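Long-range contact in glycoside transferase (Listeria monocytogenes, PDB 6R2M), which is probably an extracellular glycoside hydrolase that acts on exopolysaccharide: residues E260-F272 against G281-T293. Sequence-based numbering, arbitrary orientation.
Sequences ESTAVYAFLTQYF and GKITKELLEKMDT
Y265 reaches from helix 262-272 across to L287 and L288 on the neighbouring helix. Its CB rests 3.9 Å from L288 CB. With CG anti to its own carbonyl carbon (chi1 -74°), the ring lies beneath L287, whose CB stands almost exactly on the ring normal, 3.6 Å from the centroid, in a CH-pi contact. On that same face L287 CD1 reaches CE1, on the side of the ring away from M291. Along the rim, CD2 meets M291 CG and CE2 lies 4.0 Å from M291 SD, a Met-aromatic contact made at the ring edge. At the tip, Y265 OH donates to the anti lone pair of E260 OE2 (2.5 Å), while K290 NZ takes the syn lone pair of the same oxygen in a 3.0 Å salt bridge. Two donors thus grip that one oxygen, OE2, and V244 N also bonds the tyrosine hydroxyl.

Further along, T284 fits as a knob among Y265, L268, T269 and F272, with its OG1 2.9 Å from T269 OG1; T269 OG1 itself donates back to Y265 O. From helix 228-241, L234 packs on L268 and L238 on F272 and T284. The axes run nearly antiparallel, 8.3 Å apart at closest approach: a tightly packed antiparallel helical hairpin.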
# COMPACT_ATOMS: atom_id res chain seq x y z
N GLU A 260 -8.03 -17.41 2.25
CA GLU A 260 -6.86 -16.82 1.62
C GLU A 260 -7.15 -15.36 1.29
O GLU A 260 -8.30 -14.92 1.27
CB GLU A 260 -6.48 -17.60 0.36
CG GLU A 260 -5.87 -18.97 0.65
CD GLU A 260 -5.89 -19.89 -0.57
OE1 GLU A 260 -6.94 -20.53 -0.80
OE2 GLU A 260 -4.88 -19.96 -1.31
N SER A 261 -6.08 -14.60 1.04
CA SER A 261 -6.19 -13.17 0.76
C SER A 261 -5.54 -12.86 -0.57
O SER A 261 -4.38 -13.21 -0.80
CB SER A 261 -5.52 -12.34 1.85
OG SER A 261 -5.17 -11.04 1.35
N THR A 262 -6.29 -12.19 -1.46
CA THR A 262 -5.72 -11.75 -2.72
C THR A 262 -4.52 -10.83 -2.50
O THR A 262 -3.46 -11.01 -3.11
CB THR A 262 -6.80 -11.05 -3.55
OG1 THR A 262 -7.82 -12.00 -3.87
CG2 THR A 262 -6.21 -10.51 -4.84
N ALA A 263 -4.67 -9.84 -1.61
CA ALA A 263 -3.57 -8.91 -1.37
C ALA A 263 -2.33 -9.62 -0.84
O ALA A 263 -1.21 -9.28 -1.21
CB ALA A 263 -4.01 -7.79 -0.43
N VAL A 264 -2.52 -10.63 0.02
CA VAL A 264 -1.39 -11.39 0.55
C VAL A 264 -0.62 -12.06 -0.58
O VAL A 264 0.61 -12.04 -0.61
CB VAL A 264 -1.87 -12.41 1.59
CG1 VAL A 264 -0.75 -13.42 1.86
CG2 VAL A 264 -2.24 -11.68 2.86
N TYR A 265 -1.33 -12.65 -1.55
CA TYR A 265 -0.59 -13.26 -2.65
C TYR A 265 0.05 -12.22 -3.56
O TYR A 265 1.14 -12.47 -4.11
CB TYR A 265 -1.51 -14.18 -3.46
CG TYR A 265 -1.81 -15.47 -2.72
CD1 TYR A 265 -0.78 -16.18 -2.10
CD2 TYR A 265 -3.10 -15.99 -2.67
CE1 TYR A 265 -1.04 -17.37 -1.42
CE2 TYR A 265 -3.37 -17.19 -2.00
CZ TYR A 265 -2.33 -17.87 -1.38
OH TYR A 265 -2.59 -19.05 -0.72
N ALA A 266 -0.58 -11.05 -3.74
CA ALA A 266 0.07 -10.00 -4.52
C ALA A 266 1.37 -9.56 -3.85
O ALA A 266 2.42 -9.45 -4.50
CB ALA A 266 -0.87 -8.82 -4.72
N PHE A 267 1.33 -9.36 -2.53
CA PHE A 267 2.52 -8.90 -1.83
C PHE A 267 3.56 -10.01 -1.70
O PHE A 267 4.76 -9.71 -1.75
CB PHE A 267 2.16 -8.35 -0.47
CG PHE A 267 1.30 -7.12 -0.53
CD1 PHE A 267 1.28 -6.33 -1.67
CD2 PHE A 267 0.49 -6.77 0.54
CE1 PHE A 267 0.47 -5.20 -1.73
CE2 PHE A 267 -0.31 -5.65 0.49
CZ PHE A 267 -0.33 -4.86 -0.66
N LEU A 268 3.14 -11.27 -1.56
CA LEU A 268 4.10 -12.38 -1.59
C LEU A 268 4.83 -12.44 -2.92
O LEU A 268 6.04 -12.69 -2.97
CB LEU A 268 3.39 -13.70 -1.34
CG LEU A 268 3.14 -14.07 0.10
CD1 LEU A 268 2.13 -15.20 0.14
CD2 LEU A 268 4.46 -14.51 0.73
N THR A 269 4.10 -12.28 -4.03
CA THR A 269 4.71 -12.31 -5.34
C THR A 269 5.76 -11.20 -5.47
O THR A 269 6.89 -11.46 -5.90
CB THR A 269 3.62 -12.19 -6.40
OG1 THR A 269 2.76 -13.33 -6.27
CG2 THR A 269 4.22 -12.15 -7.80
N GLN A 270 5.42 -9.99 -5.02
CA GLN A 270 6.37 -8.88 -5.01
C GLN A 270 7.58 -9.19 -4.13
O GLN A 270 8.72 -8.91 -4.50
CB GLN A 270 5.70 -7.60 -4.52
CG GLN A 270 4.56 -7.14 -5.39
CD GLN A 270 3.79 -5.97 -4.78
OE1 GLN A 270 4.35 -5.17 -4.03
NE2 GLN A 270 2.50 -5.89 -5.08
N TYR A 271 7.33 -9.76 -2.95
CA TYR A 271 8.39 -10.04 -1.99
C TYR A 271 9.35 -11.11 -2.53
O TYR A 271 10.58 -10.96 -2.45
CB TYR A 271 7.75 -10.48 -0.67
CG TYR A 271 8.68 -11.13 0.34
CD1 TYR A 271 9.37 -10.35 1.26
CD2 TYR A 271 8.84 -12.51 0.39
CE1 TYR A 271 10.18 -10.92 2.22
CE2 TYR A 271 9.66 -13.10 1.34
CZ TYR A 271 10.33 -12.30 2.24
OH TYR A 271 11.15 -12.90 3.17
N PHE A 272 8.80 -12.19 -3.08
CA PHE A 272 9.67 -13.24 -3.59
C PHE A 272 10.47 -12.75 -4.78
O PHE A 272 11.64 -13.10 -4.93
CB PHE A 272 8.83 -14.48 -3.94
CG PHE A 272 8.42 -15.28 -2.75
CD1 PHE A 272 9.30 -15.49 -1.69
CD2 PHE A 272 7.14 -15.84 -2.67
CE1 PHE A 272 8.92 -16.25 -0.59
CE2 PHE A 272 6.77 -16.60 -1.57
CZ PHE A 272 7.66 -16.80 -0.53
N GLY A 281 8.14 -17.18 -6.23
CA GLY A 281 7.37 -16.12 -6.85
C GLY A 281 6.47 -16.62 -7.96
O GLY A 281 5.38 -16.08 -8.17
N LYS A 282 6.91 -17.66 -8.69
CA LYS A 282 6.04 -18.32 -9.66
C LYS A 282 4.85 -18.98 -8.97
O LYS A 282 3.71 -18.90 -9.46
CB LYS A 282 6.83 -19.37 -10.44
CG LYS A 282 7.85 -18.83 -11.42
CD LYS A 282 8.53 -19.97 -12.18
CE LYS A 282 10.04 -19.95 -11.95
NZ LYS A 282 10.80 -19.49 -13.15
N ILE A 283 5.10 -19.66 -7.85
CA ILE A 283 4.04 -20.33 -7.11
C ILE A 283 2.99 -19.33 -6.63
O ILE A 283 1.79 -19.58 -6.74
CB ILE A 283 4.64 -21.14 -5.94
CG1 ILE A 283 5.46 -22.30 -6.52
CG2 ILE A 283 3.53 -21.64 -5.02
CD1 ILE A 283 6.32 -23.01 -5.48
N THR A 284 3.43 -18.19 -6.10
CA THR A 284 2.45 -17.26 -5.57
C THR A 284 1.80 -16.42 -6.66
O THR A 284 0.68 -15.93 -6.46
CB THR A 284 3.07 -16.36 -4.50
OG1 THR A 284 4.14 -15.58 -5.06
CG2 THR A 284 3.63 -17.22 -3.35
N LYS A 285 2.46 -16.24 -7.81
CA LYS A 285 1.78 -15.64 -8.94
C LYS A 285 0.59 -16.50 -9.38
O LYS A 285 -0.50 -15.98 -9.64
CB LYS A 285 2.75 -15.42 -10.10
CG LYS A 285 2.09 -14.73 -11.30
CD LYS A 285 3.13 -14.19 -12.26
CE LYS A 285 2.53 -13.18 -13.24
NZ LYS A 285 1.79 -13.83 -14.35
N GLU A 286 0.78 -17.82 -9.44
CA GLU A 286 -0.33 -18.69 -9.82
C GLU A 286 -1.43 -18.66 -8.76
O GLU A 286 -2.62 -18.74 -9.11
CB GLU A 286 0.17 -20.12 -10.04
CG GLU A 286 1.14 -20.26 -11.20
CD GLU A 286 1.43 -21.71 -11.53
OE1 GLU A 286 0.57 -22.57 -11.24
OE2 GLU A 286 2.51 -21.99 -12.09
N LEU A 287 -1.07 -18.54 -7.48
CA LEU A 287 -2.08 -18.43 -6.44
C LEU A 287 -2.84 -17.11 -6.55
O LEU A 287 -4.05 -17.06 -6.30
CB LEU A 287 -1.42 -18.57 -5.06
CG LEU A 287 -1.04 -20.02 -4.71
CD1 LEU A 287 -0.05 -20.10 -3.55
CD2 LEU A 287 -2.31 -20.81 -4.35
N LEU A 288 -2.15 -16.04 -6.94
CA LEU A 288 -2.81 -14.75 -7.13
C LEU A 288 -3.78 -14.80 -8.30
O LEU A 288 -4.89 -14.27 -8.22
CB LEU A 288 -1.74 -13.66 -7.34
CG LEU A 288 -2.23 -12.27 -7.70
CD1 LEU A 288 -3.06 -11.77 -6.54
CD2 LEU A 288 -1.07 -11.31 -8.01
N GLU A 289 -3.39 -15.47 -9.39
CA GLU A 289 -4.30 -15.62 -10.53
C GLU A 289 -5.52 -16.46 -10.17
O GLU A 289 -6.62 -16.21 -10.68
CB GLU A 289 -3.52 -16.23 -11.71
CG GLU A 289 -2.50 -15.25 -12.28
CD GLU A 289 -1.44 -15.89 -13.15
OE1 GLU A 289 -1.16 -17.10 -12.99
OE2 GLU A 289 -0.86 -15.16 -13.99
N LYS A 290 -5.36 -17.42 -9.25
CA LYS A 290 -6.47 -18.27 -8.85
C LYS A 290 -7.53 -17.49 -8.08
O LYS A 290 -8.73 -17.76 -8.22
CB LYS A 290 -5.92 -19.44 -8.02
CG LYS A 290 -6.98 -20.24 -7.30
CD LYS A 290 -6.42 -21.26 -6.30
CE LYS A 290 -5.72 -20.58 -5.15
NZ LYS A 290 -5.54 -21.38 -3.89
N MET A 291 -7.12 -16.52 -7.27
CA MET A 291 -8.09 -15.75 -6.50
C MET A 291 -9.06 -15.03 -7.42
O MET A 291 -8.67 -14.50 -8.47
CB MET A 291 -7.36 -14.74 -5.61
CG MET A 291 -6.32 -15.39 -4.70
SD MET A 291 -7.01 -16.49 -3.43
CE MET A 291 -7.17 -18.03 -4.24
N ASP A 292 -10.32 -14.98 -7.01
CA ASP A 292 -11.39 -14.39 -7.80
C ASP A 292 -11.64 -12.97 -7.29
O ASP A 292 -12.12 -12.78 -6.17
CB ASP A 292 -12.65 -15.25 -7.72
CG ASP A 292 -13.79 -14.71 -8.56
OD1 ASP A 292 -13.57 -13.75 -9.33
OD2 ASP A 292 -14.91 -15.27 -8.46
N THR A 293 -11.31 -11.98 -8.12
CA THR A 293 -11.56 -10.59 -7.77
C THR A 293 -12.71 -9.98 -8.58
O THR A 293 -12.80 -8.76 -8.68
CB THR A 293 -10.29 -9.74 -7.96
OG1 THR A 293 -9.81 -9.86 -9.31
CG2 THR A 293 -9.19 -10.15 -6.99
O HOH W 1 -10.45 -11.62 -3.95